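Phosphoribosylaminoimidazole-succinocarboxamide synthase (Pyrococcus horikoshii, PDB 3U55) catalyses the ATP-dependent ligation of L-aspartate to the carboxylate of 5-amino-1-(5-phosphoribosyl)imidazole-4-carboxylate, a step of de novo purine biosynthesis. Local coordinates at residues 196-201 with 209-214; 91-94 with 99-102; 36-41 with 214-219; 25-30 with 189-194; 120-125 with 175-180. All blocks are in the same frame, centred on the assembly; numbering follows the deposited sequence.

Contact 1 (196-201 with 209-214); sequences TCRFWD and DKDVFR. With SO4 (sulfate ion), chain C; SO4 (sulfate ion), chain B.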
# COMPACT_ATOMS: atom_id res chain seq x y z
N THR A 196 8.42 14.74 13.04
CA THR A 196 7.38 13.85 12.52
C THR A 196 6.42 14.51 11.53
O THR A 196 5.52 13.86 10.99
CB THR A 196 6.58 13.20 13.66
OG1 THR A 196 5.99 14.22 14.48
CG2 THR A 196 7.47 12.30 14.51
N CYS A 197 6.61 15.80 11.28
CA CYS A 197 5.76 16.56 10.37
C CYS A 197 6.64 17.25 9.34
O CYS A 197 7.79 17.57 9.62
CB CYS A 197 5.00 17.66 11.12
SG CYS A 197 3.99 17.16 12.52
N ARG A 198 6.08 17.48 8.16
CA ARG A 198 6.67 18.46 7.25
C ARG A 198 5.93 19.78 7.37
O ARG A 198 4.71 19.85 7.22
CB ARG A 198 6.70 17.95 5.80
CG ARG A 198 7.81 16.95 5.56
CD ARG A 198 7.89 16.52 4.11
NE ARG A 198 9.00 15.57 3.91
CZ ARG A 198 8.88 14.25 4.03
NH1 ARG A 198 7.71 13.69 4.31
NH2 ARG A 198 9.93 13.47 3.84
N PHE A 199 6.70 20.83 7.69
CA PHE A 199 6.20 22.19 7.87
C PHE A 199 6.91 23.11 6.87
O PHE A 199 8.13 23.18 6.88
CB PHE A 199 6.56 22.72 9.27
CG PHE A 199 5.92 21.98 10.43
CD1 PHE A 199 4.57 21.65 10.44
CD2 PHE A 199 6.68 21.69 11.56
CE1 PHE A 199 4.00 21.01 11.54
CE2 PHE A 199 6.12 21.05 12.67
CZ PHE A 199 4.78 20.71 12.66
N TRP A 200 6.16 23.80 6.03
CA TRP A 200 6.74 24.78 5.09
C TRP A 200 6.27 26.19 5.43
O TRP A 200 5.11 26.40 5.78
CB TRP A 200 6.33 24.47 3.64
CG TRP A 200 6.95 23.24 3.04
CD1 TRP A 200 7.81 22.35 3.63
CD2 TRP A 200 6.71 22.73 1.71
NE1 TRP A 200 8.13 21.35 2.76
CE2 TRP A 200 7.48 21.55 1.57
CE3 TRP A 200 5.93 23.17 0.64
CZ2 TRP A 200 7.48 20.80 0.40
CZ3 TRP A 200 5.94 22.42 -0.54
CH2 TRP A 200 6.71 21.25 -0.64
N ASP A 201 7.16 27.17 5.32
CA ASP A 201 6.74 28.57 5.46
C ASP A 201 5.72 28.89 4.36
O ASP A 201 5.93 28.53 3.21
CB ASP A 201 7.93 29.53 5.38
CG ASP A 201 7.49 30.98 5.36
OD1 ASP A 201 6.94 31.45 6.37
OD2 ASP A 201 7.68 31.65 4.33
N ASP A 209 11.57 21.87 9.30
CA ASP A 209 11.37 20.52 9.81
C ASP A 209 12.62 19.67 9.60
O ASP A 209 13.68 20.18 9.22
CB ASP A 209 10.17 19.87 9.10
CG ASP A 209 10.30 19.88 7.58
OD1 ASP A 209 9.29 20.13 6.90
OD2 ASP A 209 11.41 19.66 7.07
N LYS A 210 12.48 18.36 9.83
CA LYS A 210 13.58 17.42 9.71
C LYS A 210 14.23 17.35 8.31
O LYS A 210 15.36 16.88 8.19
CB LYS A 210 13.11 16.03 10.15
CG LYS A 210 14.22 15.07 10.54
CD LYS A 210 13.62 13.72 10.90
CE LYS A 210 14.68 12.72 11.25
NZ LYS A 210 14.10 11.37 11.55
N ASP A 211 13.53 17.81 7.27
CA ASP A 211 14.11 17.83 5.91
C ASP A 211 15.34 18.74 5.80
O ASP A 211 16.18 18.57 4.92
CB ASP A 211 13.06 18.23 4.86
CG ASP A 211 12.19 17.06 4.40
OD1 ASP A 211 12.56 15.89 4.64
OD2 ASP A 211 11.15 17.32 3.77
N VAL A 212 15.43 19.71 6.72
CA VAL A 212 16.60 20.58 6.83
C VAL A 212 17.84 19.75 7.18
O VAL A 212 18.94 20.02 6.68
CB VAL A 212 16.35 21.71 7.86
CG1 VAL A 212 17.64 22.46 8.22
CG2 VAL A 212 15.31 22.68 7.31
N PHE A 213 17.65 18.74 8.03
CA PHE A 213 18.70 17.78 8.36
C PHE A 213 18.88 16.71 7.28
O PHE A 213 20.01 16.42 6.89
CB PHE A 213 18.42 17.12 9.72
CG PHE A 213 19.24 15.89 10.00
CD1 PHE A 213 20.63 15.95 10.10
CD2 PHE A 213 18.62 14.66 10.17
CE1 PHE A 213 21.39 14.81 10.35
CE2 PHE A 213 19.36 13.50 10.43
CZ PHE A 213 20.75 13.58 10.53
N ARG A 214 17.77 16.15 6.79
CA ARG A 214 17.81 15.14 5.72
C ARG A 214 18.59 15.62 4.50
O ARG A 214 19.40 14.87 3.94
CB ARG A 214 16.39 14.73 5.29
CG ARG A 214 15.66 13.80 6.25
CD ARG A 214 14.39 13.24 5.62
NE ARG A 214 13.56 12.55 6.60
CZ ARG A 214 12.45 13.06 7.14
NH1 ARG A 214 11.78 12.34 8.04
NH2 ARG A 214 12.01 14.26 6.81
S SO4 C . 13.72 9.11 8.22
O1 SO4 C . 13.91 10.34 8.99
O2 SO4 C . 14.33 8.00 8.96
O3 SO4 C . 12.29 8.88 8.06
O4 SO4 C . 14.37 9.25 6.92
S SO4 B . 8.14 9.97 3.91
O1 SO4 B . 7.54 10.83 2.91
O2 SO4 B . 8.54 10.76 5.08
O3 SO4 B . 7.15 8.96 4.28
O4 SO4 B . 9.33 9.33 3.36
O HOH W 1 9.86 19.72 4.30

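Contact 2 (91-94 with 99-102); sequences VVRN and SLKK. With SO4 (sulfate ion), chain B.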
# COMPACT_ATOMS: atom_id res chain seq x y z
N VAL A 91 0.35 8.00 8.12
CA VAL A 91 0.84 9.22 7.49
C VAL A 91 -0.31 9.94 6.76
O VAL A 91 -0.98 9.35 5.92
CB VAL A 91 2.01 8.91 6.53
CG1 VAL A 91 2.51 10.18 5.87
CG2 VAL A 91 3.15 8.17 7.27
N VAL A 92 -0.53 11.21 7.09
CA VAL A 92 -1.52 12.04 6.39
C VAL A 92 -0.77 13.05 5.54
O VAL A 92 0.15 13.69 6.02
CB VAL A 92 -2.49 12.76 7.37
CG1 VAL A 92 -3.56 13.54 6.60
CG2 VAL A 92 -3.18 11.77 8.29
N ARG A 93 -1.16 13.19 4.28
CA ARG A 93 -0.44 14.06 3.34
C ARG A 93 -1.40 15.02 2.63
O ARG A 93 -2.42 14.60 2.06
CB ARG A 93 0.36 13.21 2.33
CG ARG A 93 0.84 11.84 2.88
CD ARG A 93 1.76 11.06 1.91
NE ARG A 93 3.09 11.64 1.92
CZ ARG A 93 4.21 11.05 2.30
NH1 ARG A 93 4.26 9.77 2.69
NH2 ARG A 93 5.32 11.76 2.28
N ASN A 94 -1.07 16.31 2.69
CA ASN A 94 -1.84 17.38 2.06
C ASN A 94 -1.15 17.92 0.80
O ASN A 94 -1.81 18.36 -0.16
CB ASN A 94 -2.01 18.54 3.04
CG ASN A 94 -2.77 18.14 4.28
OD1 ASN A 94 -3.90 17.64 4.20
ND2 ASN A 94 -2.16 18.37 5.44
N SER A 99 8.32 10.35 0.24
CA SER A 99 8.15 9.05 -0.43
C SER A 99 6.98 9.02 -1.42
O SER A 99 6.94 8.17 -2.31
CB SER A 99 8.00 7.91 0.59
OG SER A 99 6.69 7.85 1.13
N LEU A 100 6.03 9.94 -1.27
CA LEU A 100 4.88 9.98 -2.17
C LEU A 100 5.29 10.19 -3.63
O LEU A 100 4.63 9.69 -4.54
CB LEU A 100 3.85 11.03 -1.72
CG LEU A 100 2.51 11.06 -2.48
CD1 LEU A 100 1.80 9.71 -2.45
CD2 LEU A 100 1.61 12.16 -1.93
N LYS A 101 6.37 10.94 -3.83
CA LYS A 101 6.91 11.20 -5.17
C LYS A 101 7.34 9.92 -5.90
O LYS A 101 7.48 9.92 -7.12
CB LYS A 101 8.10 12.16 -5.10
CG LYS A 101 7.76 13.57 -4.61
CD LYS A 101 8.99 14.48 -4.61
CE LYS A 101 10.09 13.95 -3.70
NZ LYS A 101 11.20 14.94 -3.53
N LYS A 102 7.57 8.85 -5.15
CA LYS A 102 7.95 7.56 -5.72
C LYS A 102 6.74 6.64 -5.89
O LYS A 102 6.86 5.51 -6.37
CB LYS A 102 9.03 6.89 -4.86
CG LYS A 102 10.37 7.62 -4.87
CD LYS A 102 11.26 7.21 -3.70
S SO4 B . 8.14 9.97 3.91
O1 SO4 B . 7.54 10.83 2.91
O2 SO4 B . 8.54 10.76 5.08
O3 SO4 B . 7.15 8.96 4.28
O4 SO4 B . 9.33 9.33 3.36

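Contact 3 (36-41 with 214-219); sequences GTKKAR and RFDKGD. With SO4 (sulfate ion), chain C.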
# COMPACT_ATOMS: atom_id res chain seq x y z
N GLY A 36 18.74 5.06 9.43
CA GLY A 36 19.87 4.98 10.35
C GLY A 36 21.24 5.35 9.80
O GLY A 36 22.20 5.47 10.56
N THR A 37 21.32 5.54 8.49
CA THR A 37 22.61 5.80 7.83
C THR A 37 23.15 7.21 8.10
O THR A 37 24.36 7.42 8.09
CB THR A 37 22.55 5.54 6.32
OG1 THR A 37 21.55 6.37 5.72
CG2 THR A 37 22.23 4.07 6.04
N LYS A 38 22.24 8.17 8.32
CA LYS A 38 22.64 9.54 8.65
C LYS A 38 22.33 9.84 10.11
O LYS A 38 21.19 9.70 10.56
CB LYS A 38 21.94 10.55 7.73
CG LYS A 38 22.54 11.95 7.80
CD LYS A 38 21.93 12.88 6.77
CE LYS A 38 22.58 14.26 6.84
NZ LYS A 38 22.19 15.12 5.69
N LYS A 39 23.35 10.27 10.85
CA LYS A 39 23.22 10.55 12.28
C LYS A 39 23.91 11.85 12.66
O LYS A 39 24.96 12.19 12.13
CB LYS A 39 23.81 9.41 13.12
CG LYS A 39 23.02 8.11 13.11
CD LYS A 39 23.66 7.09 14.04
CE LYS A 39 23.00 5.72 13.90
NZ LYS A 39 23.71 4.68 14.68
N ALA A 40 23.29 12.57 13.60
CA ALA A 40 23.87 13.78 14.19
C ALA A 40 23.15 14.12 15.49
O ALA A 40 22.05 13.62 15.75
CB ALA A 40 23.80 14.95 13.21
N ARG A 41 23.78 14.96 16.31
CA ARG A 41 23.17 15.46 17.54
C ARG A 41 23.00 16.97 17.46
O ARG A 41 23.94 17.69 17.12
CB ARG A 41 24.03 15.11 18.75
CG ARG A 41 24.21 13.61 19.00
CD ARG A 41 24.98 13.35 20.30
NE ARG A 41 24.15 13.57 21.49
CZ ARG A 41 24.15 14.69 22.21
NH1 ARG A 41 24.93 15.71 21.89
NH2 ARG A 41 23.36 14.78 23.27
N ARG A 214 17.77 16.15 6.79
CA ARG A 214 17.81 15.14 5.72
C ARG A 214 18.59 15.62 4.50
O ARG A 214 19.40 14.87 3.94
CB ARG A 214 16.39 14.73 5.29
CG ARG A 214 15.66 13.80 6.25
CD ARG A 214 14.39 13.24 5.62
NE ARG A 214 13.56 12.55 6.60
CZ ARG A 214 12.45 13.06 7.14
NH1 ARG A 214 11.78 12.34 8.04
NH2 ARG A 214 12.01 14.26 6.81
N PHE A 215 18.36 16.87 4.09
CA PHE A 215 18.93 17.36 2.84
C PHE A 215 19.85 18.58 2.98
O PHE A 215 20.10 19.29 2.00
CB PHE A 215 17.82 17.62 1.82
CG PHE A 215 16.96 16.41 1.55
CD1 PHE A 215 17.49 15.30 0.89
CD2 PHE A 215 15.64 16.37 1.98
CE1 PHE A 215 16.70 14.18 0.65
CE2 PHE A 215 14.85 15.25 1.75
CZ PHE A 215 15.38 14.15 1.08
N ASP A 216 20.35 18.80 4.20
CA ASP A 216 21.28 19.90 4.50
C ASP A 216 20.80 21.24 3.93
O ASP A 216 21.52 21.91 3.18
CB ASP A 216 22.70 19.57 4.03
CG ASP A 216 23.24 18.27 4.63
OD1 ASP A 216 22.80 17.87 5.73
OD2 ASP A 216 24.11 17.65 3.99
N LYS A 217 19.58 21.62 4.29
CA LYS A 217 18.96 22.83 3.76
C LYS A 217 19.32 24.06 4.58
O LYS A 217 19.00 25.19 4.21
CB LYS A 217 17.43 22.67 3.71
CG LYS A 217 16.96 21.60 2.75
CD LYS A 217 15.44 21.52 2.76
CE LYS A 217 14.93 20.63 1.65
NZ LYS A 217 13.53 20.98 1.32
N GLY A 218 19.99 23.82 5.71
CA GLY A 218 20.37 24.88 6.63
C GLY A 218 20.57 24.37 8.04
O GLY A 218 20.86 23.20 8.25
N ASP A 219 20.40 25.27 9.00
CA ASP A 219 20.62 24.97 10.41
C ASP A 219 19.33 24.40 11.00
O ASP A 219 18.32 25.12 11.10
CB ASP A 219 21.04 26.25 11.14
CG ASP A 219 21.52 26.00 12.55
OD1 ASP A 219 20.69 25.68 13.43
OD2 ASP A 219 22.73 26.15 12.80
S SO4 C . 13.72 9.11 8.22
O1 SO4 C . 13.91 10.34 8.99
O2 SO4 C . 14.33 8.00 8.96
O3 SO4 C . 12.29 8.88 8.06
O4 SO4 C . 14.37 9.25 6.92
O HOH W 2 25.27 15.75 5.33

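Contact 4 (25-30 with 189-194); sequences MEFKDD and ADEISP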
# COMPACT_ATOMS: atom_id res chain seq x y z
N MET A 25 8.01 9.62 28.55
CA MET A 25 8.52 9.78 27.20
C MET A 25 9.53 10.92 27.22
O MET A 25 9.18 12.07 27.52
CB MET A 25 7.40 10.06 26.20
CG MET A 25 7.88 10.21 24.76
SD MET A 25 6.50 10.28 23.60
CE MET A 25 5.74 11.84 24.04
N GLU A 26 10.78 10.59 26.90
CA GLU A 26 11.89 11.54 26.99
C GLU A 26 12.45 11.85 25.60
O GLU A 26 12.79 10.94 24.86
CB GLU A 26 12.98 10.98 27.90
CG GLU A 26 14.21 11.86 28.07
CD GLU A 26 15.31 11.17 28.85
OE1 GLU A 26 16.43 11.04 28.30
OE2 GLU A 26 15.06 10.75 29.99
N PHE A 27 12.54 13.13 25.27
CA PHE A 27 13.02 13.57 23.96
C PHE A 27 14.53 13.85 24.02
O PHE A 27 15.00 14.57 24.90
CB PHE A 27 12.28 14.83 23.51
CG PHE A 27 10.81 14.61 23.21
CD1 PHE A 27 10.35 14.66 21.91
CD2 PHE A 27 9.90 14.40 24.24
CE1 PHE A 27 9.00 14.48 21.62
CE2 PHE A 27 8.54 14.21 23.97
CZ PHE A 27 8.09 14.25 22.65
N LYS A 28 15.27 13.29 23.07
CA LYS A 28 16.73 13.42 23.04
C LYS A 28 17.18 14.34 21.91
O LYS A 28 16.39 14.70 21.04
CB LYS A 28 17.38 12.04 22.90
CG LYS A 28 17.15 11.10 24.08
CD LYS A 28 17.64 9.70 23.77
N ASP A 29 18.46 14.71 21.93
CA ASP A 29 19.02 15.60 20.91
C ASP A 29 19.48 14.86 19.65
O ASP A 29 19.87 15.49 18.66
CB ASP A 29 20.16 16.44 21.49
CG ASP A 29 19.67 17.53 22.43
OD1 ASP A 29 20.52 18.22 23.04
OD2 ASP A 29 18.43 17.71 22.55
N ASP A 30 19.41 13.53 19.68
CA ASP A 30 19.81 12.67 18.56
C ASP A 30 18.87 12.80 17.37
O ASP A 30 17.65 12.87 17.53
CB ASP A 30 19.87 11.20 18.98
CG ASP A 30 20.88 10.95 20.08
OD1 ASP A 30 20.56 10.18 21.01
OD2 ASP A 30 22.00 11.50 20.02
N ALA A 189 -0.74 8.55 20.17
CA ALA A 189 0.47 8.37 20.97
C ALA A 189 1.69 9.04 20.33
O ALA A 189 1.55 10.03 19.60
CB ALA A 189 0.72 6.88 21.22
N ASP A 190 2.89 8.51 20.62
CA ASP A 190 4.15 9.03 20.08
C ASP A 190 4.28 10.56 20.27
O ASP A 190 3.99 11.07 21.36
CB ASP A 190 4.35 8.60 18.60
CG ASP A 190 5.80 8.72 18.14
OD1 ASP A 190 6.06 9.44 17.16
OD2 ASP A 190 6.69 8.10 18.77
N GLU A 191 4.71 11.26 19.22
CA GLU A 191 5.00 12.70 19.30
C GLU A 191 4.39 13.45 18.13
O GLU A 191 3.99 12.84 17.13
CB GLU A 191 6.53 12.93 19.32
CG GLU A 191 7.21 12.64 17.98
CD GLU A 191 8.71 12.91 17.98
OE1 GLU A 191 9.12 14.09 17.99
OE2 GLU A 191 9.48 11.93 17.94
N ILE A 192 4.33 14.77 18.25
CA ILE A 192 3.97 15.64 17.12
C ILE A 192 4.96 16.80 17.15
O ILE A 192 4.90 17.65 18.03
CB ILE A 192 2.52 16.17 17.19
CG1 ILE A 192 1.51 15.02 17.28
CG2 ILE A 192 2.21 17.05 15.97
CD1 ILE A 192 0.08 15.48 17.52
N SER A 193 5.88 16.80 16.18
CA SER A 193 7.01 17.73 16.19
C SER A 193 7.56 17.92 14.78
O SER A 193 7.14 17.23 13.84
CB SER A 193 8.12 17.18 17.09
OG SER A 193 8.78 16.10 16.45
N PRO A 194 8.52 18.85 14.62
CA PRO A 194 9.18 19.01 13.32
C PRO A 194 9.97 17.76 12.89
O PRO A 194 10.42 17.70 11.74
CB PRO A 194 10.12 20.20 13.55
CG PRO A 194 9.48 20.96 14.67
CD PRO A 194 8.92 19.91 15.56

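Contact 5 (120-125 with 175-180); sequences YYKNDE and KLEFGK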
# COMPACT_ATOMS: atom_id res chain seq x y z
N TYR A 120 1.55 2.30 7.42
CA TYR A 120 2.82 1.59 7.36
C TYR A 120 2.91 0.62 8.52
O TYR A 120 2.57 0.95 9.65
CB TYR A 120 4.01 2.56 7.37
CG TYR A 120 4.08 3.40 6.13
CD1 TYR A 120 4.82 2.97 5.02
CD2 TYR A 120 3.38 4.60 6.04
CE1 TYR A 120 4.87 3.72 3.86
CE2 TYR A 120 3.43 5.37 4.88
CZ TYR A 120 4.18 4.92 3.80
OH TYR A 120 4.23 5.67 2.65
N TYR A 121 3.33 -0.59 8.21
CA TYR A 121 3.51 -1.62 9.22
C TYR A 121 4.87 -1.43 9.91
O TYR A 121 5.91 -1.50 9.26
CB TYR A 121 3.41 -2.99 8.55
CG TYR A 121 3.79 -4.17 9.41
CD1 TYR A 121 3.43 -4.23 10.76
CD2 TYR A 121 4.49 -5.25 8.87
CE1 TYR A 121 3.78 -5.34 11.55
CE2 TYR A 121 4.84 -6.35 9.65
CZ TYR A 121 4.49 -6.38 10.98
OH TYR A 121 4.84 -7.49 11.74
N LYS A 122 4.85 -1.18 11.22
CA LYS A 122 6.09 -0.99 11.97
C LYS A 122 6.79 -2.34 12.16
O LYS A 122 6.32 -3.18 12.92
CB LYS A 122 5.83 -0.33 13.33
CG LYS A 122 5.53 1.16 13.25
CD LYS A 122 5.26 1.75 14.64
CE LYS A 122 6.51 1.82 15.51
NZ LYS A 122 7.38 2.97 15.15
N ASN A 123 7.88 -2.52 11.43
CA ASN A 123 8.63 -3.78 11.42
C ASN A 123 10.01 -3.49 10.84
O ASN A 123 10.13 -3.27 9.64
CB ASN A 123 7.90 -4.84 10.58
CG ASN A 123 8.60 -6.20 10.60
OD1 ASN A 123 9.77 -6.32 10.22
ND2 ASN A 123 7.88 -7.23 11.02
N ASP A 124 11.03 -3.49 11.69
CA ASP A 124 12.39 -3.12 11.28
C ASP A 124 12.96 -4.05 10.21
O ASP A 124 13.60 -3.60 9.25
CB ASP A 124 13.34 -3.08 12.49
CG ASP A 124 13.11 -1.88 13.38
OD1 ASP A 124 12.70 -0.81 12.87
OD2 ASP A 124 13.35 -2.00 14.60
N GLU A 125 12.73 -5.35 10.39
CA GLU A 125 13.21 -6.39 9.47
C GLU A 125 12.66 -6.22 8.05
O GLU A 125 13.34 -6.53 7.08
CB GLU A 125 12.86 -7.78 10.01
CG GLU A 125 13.82 -8.29 11.08
N LYS A 175 3.20 12.23 10.56
CA LYS A 175 3.13 10.81 10.91
C LYS A 175 2.61 10.64 12.34
O LYS A 175 3.12 11.28 13.27
CB LYS A 175 4.51 10.18 10.77
CG LYS A 175 4.54 8.67 10.92
N LEU A 176 1.60 9.79 12.49
CA LEU A 176 1.04 9.48 13.80
C LEU A 176 1.21 8.01 14.18
O LEU A 176 1.32 7.14 13.32
CB LEU A 176 -0.46 9.81 13.84
CG LEU A 176 -0.94 11.23 13.55
CD1 LEU A 176 -2.47 11.26 13.62
CD2 LEU A 176 -0.33 12.28 14.47
N GLU A 177 1.20 7.76 15.48
CA GLU A 177 1.07 6.40 16.00
C GLU A 177 -0.09 6.39 16.99
O GLU A 177 -0.45 7.43 17.54
CB GLU A 177 2.38 5.94 16.67
CG GLU A 177 3.59 6.00 15.74
CD GLU A 177 4.81 5.27 16.28
OE1 GLU A 177 4.69 4.57 17.31
OE2 GLU A 177 5.88 5.39 15.66
N PHE A 178 -0.67 5.22 17.20
CA PHE A 178 -1.84 5.05 18.04
C PHE A 178 -1.70 3.79 18.88
O PHE A 178 -0.97 2.86 18.52
CB PHE A 178 -3.10 4.87 17.18
CG PHE A 178 -3.50 6.10 16.40
CD1 PHE A 178 -4.40 7.01 16.93
CD2 PHE A 178 -2.99 6.31 15.12
CE1 PHE A 178 -4.79 8.14 16.21
CE2 PHE A 178 -3.37 7.43 14.39
CZ PHE A 178 -4.27 8.35 14.93
N GLY A 179 -2.44 3.76 19.98
CA GLY A 179 -2.55 2.57 20.80
C GLY A 179 -3.95 2.51 21.38
O GLY A 179 -4.75 3.44 21.22
N LYS A 180 -4.24 1.41 22.07
CA LYS A 180 -5.54 1.20 22.67
C LYS A 180 -5.42 1.26 24.20
O LYS A 180 -4.51 0.66 24.78
CB LYS A 180 -6.09 -0.15 22.21
CG LYS A 180 -7.60 -0.23 22.19
CD LYS A 180 -8.11 -1.09 21.04
CE LYS A 180 -7.93 -2.56 21.29
NZ LYS A 180 -8.70 -3.38 20.29

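Contact 1 (196-201 with 209-214)
R198 stretches from strand 197-201 across the carboxylate of D211 in the short helix 211-214, the two side chains meeting at about a right angle. A salt-bridge network of R198, D211 and R214 results. R198 NE donates to D211 OD2 at 2.8 Å; the oxygen sits near the guanidinium plane and is met on its syn side, 26° out of the carboxylate plane. D211 OD1 takes R214 NH2 at 2.8 Å, from well above that plane. One aspartate thus fixes two arginines, each of which also binds a sulfate, probably from the crystallisation liquor: R198 NH1 and NH2 hold the chain B ion, R214 NE and NH1 the chain C ion, where K210 NZ joins at 2.8 Å from O1. D173 gives R198 a second carboxylate.

D209 ties strand to helix. With CG placed between its backbone N and carbonyl carbon (chi1 55°), OD1 points its anti lone pair at F199 N, 2.8 Å away, while OD2 caps D211 N. A water stitches both aspartates to the indole: lying in the W200 ring plane at the edge, it accepts from W200 NE1 and donates to D209 OD1 (2.7 Å) and to D211 OD2 (2.8 Å).

Contact 2 (91-94 with 99-102)
A sulfate-binding site lies between strand 84-93 and the 3-10 segment that includes residues 99-102; R93 and S99 hold the ion, and L100 backs the arginine. The guanidinium of R93 lies against L100, whose CB sits over one face, toward the rim, 3.8 Å from R93 NE. Nearer the R93 backbone, L100 CD2 touches R93 CD at 4.0 Å, the two side chains sliding past each other in opposite directions. A bend at chi3 (76°) turns the R93 head along the leucine and presents its edge to the anion. L100 thus covers one face of the guanidinium while the ion lies near its plane.

Sulfate O1 is the shared acceptor. S99 N donates to it at 2.8 Å in a nearly straight bond (164°), and R93 NH2 points at it too, although the modelled separation is too short to be taken literally. A weak bond of 3.4 Å runs from R93 NH1 to sulfate O3. R198 NH1 also binds this ion, and E118 pairs with R93 NH1, which would offset part of the positive charge. L100 also packs on H135 of the second subunit. The sulfate probably comes from the crystallisation liquor, but a backbone N-H beside an arginine edge is a familiar way to bind oxyanions, and the site may suit a phosphate of the kind this enzyme's substrates carry.

Contact 3 (36-41 with 214-219)
K38 and D216 form the ionic part of this surface contact. K38 NZ lies 2.8 Å from D216 OD1 in a salt bridge, approaching from above the carboxylate plane, 42° out of it. The lysine gets there fully stretched: CG is anti to the backbone N (chi1 -167°) and every later torsion is extended, which carries the ammonium group from strand 38-41 to the loop after helix 211-214. The two side chains meet at a slant.

Hydrogen bonds to backbone carbonyls form a second group. K38 NZ donates to F213 O and, weakly at 3.3 Å, to R214 O, two carbonyls at the end of helix 211-214; the carbonyls at this helix end would probably favour the positive charge. F215 is the first residue to leave helical geometry, and D216 follows with positive phi (47°), its carboxylate reaching the same ammonium group.

The lysine starts from a classic beta bulge in the two-stranded antiparallel sheet of 30-33 and 38-41, where T37 and K38 both face A33.

A water provides the solvent-mediated link: it accepts from K38 NZ at 3.2 Å and donates to D216 OD2 at 2.6 Å, spanning the salt bridge on the oxygen that the lysine does not bind.

Aromatic rings complete the surroundings. F213 makes a cation-pi interaction with K38, and within 214-219 one face of the F215 ring covers R214 CB toward the rim.

Contact 4 (25-30 with 189-194)
The backbones stay well apart, with the closest CA atoms, those of M25 and D190, separated by 8.4 Å and no hydrogen bond across. Side chains therefore join the two parts of the fold: strand 22-27 of the four-stranded antiparallel sheet, and the loop 189-194 that links strands 186-188 and 197-201 of the larger antiparallel sheet.

M25 reaches over with CG anti to its own backbone N (chi1 -179°) and then bends at chi3, which sets its thioether end against the peptide of D190. M25 CE approaches D190 O to 3.3 Å and SD lies 3.5 Å from the same oxygen, a van der Waals contact with a carbonyl that also receives a weak hydrogen bond from H68. D190 has positive phi; its CB points away from the strand, and OD2 forms a salt bridge with K13.

F27 meets E191 edge-on. The carboxylate stands nearly perpendicular to the ring (planes 87° apart), and its OE1 lies near the ring plane, 3.7 Å from F27 CE1; a weakly positive ring edge facing a carboxylate oxygen would probably be favourable. The glutamate stem shares in the packing, with E191 CB 3.7 Å from F27 CE1 and 3.9 Å from F27 CZ. S53 of helix 45-62 and L78 of strand 77-81 also pack on the phenyl ring.

The carboxylate of this buried glutamate has other partners. E191 OE2 pairs with K13, and E191 OE1 accepts a short bond from S193 OG at 2.6 Å, the hydroxyl lying 38° out of the carboxylate plane.

Contact 5 (120-125 with 175-180)
K122 NZ is gripped by two glutamates. Across this contact it donates to E177 OE2 at 2.9 Å in a salt bridge, and E89 of strand 84-93 supplies the second carboxylate. The ammonium group reaches E177 OE2 from above the carboxylate plane, 40° out of it. E177 is extended beyond CG, whereas K122 bends at chi3 (70°) and chi4 (79°), and the two side chains cross at about a right angle. Because of these bends the lysine methylenes lie against the carboxylate as well: K122 CD is 3.8 Å from E177 OE2, and K122 CE is the same distance from E177 OE1. The backbones are far apart, 9.8 Å between the CA atoms of K122 and E177, so this polar pair makes the whole contact.

N123 ND2 donates to Y121 OH at 3.1 Å, the oxygen lying in the amide plane, and N123 CB covers one face of the tyrosine ring. Both residues also pack on the second subunit, Y121 on its R103 and N123 on its P105. Strands 111-121 and 169-180 each pair with strand 84-93, and E89-K122-E177 is an ion network linking three neighbouring segments of this antiparallel sheet.

How the contacts relate
Contacts 1, 2 and 5 all reach the large antiparallel sheet, where strand 84-93 pairs with 111-121 and 169-180, and 169-180 also pairs with 197-201. Contacts 1 and 2, with centres 13 Å apart, share a sulfate; contacts 1 and 3, 11 Å apart, share R214 and the other sulfate, so contacts 1 to 3 line the two anion sites. Along the chain, contacts 2, 5 and 1 close in that order, all within the span bridged by contact 3. Contact 4, whose span crosses that of contact 3, adds the four-stranded sheet; its loop 189-194 touches both contact 5, at E177, and contact 1. The N-terminal strands are thereby fastened to the larger sheet and C-terminal region.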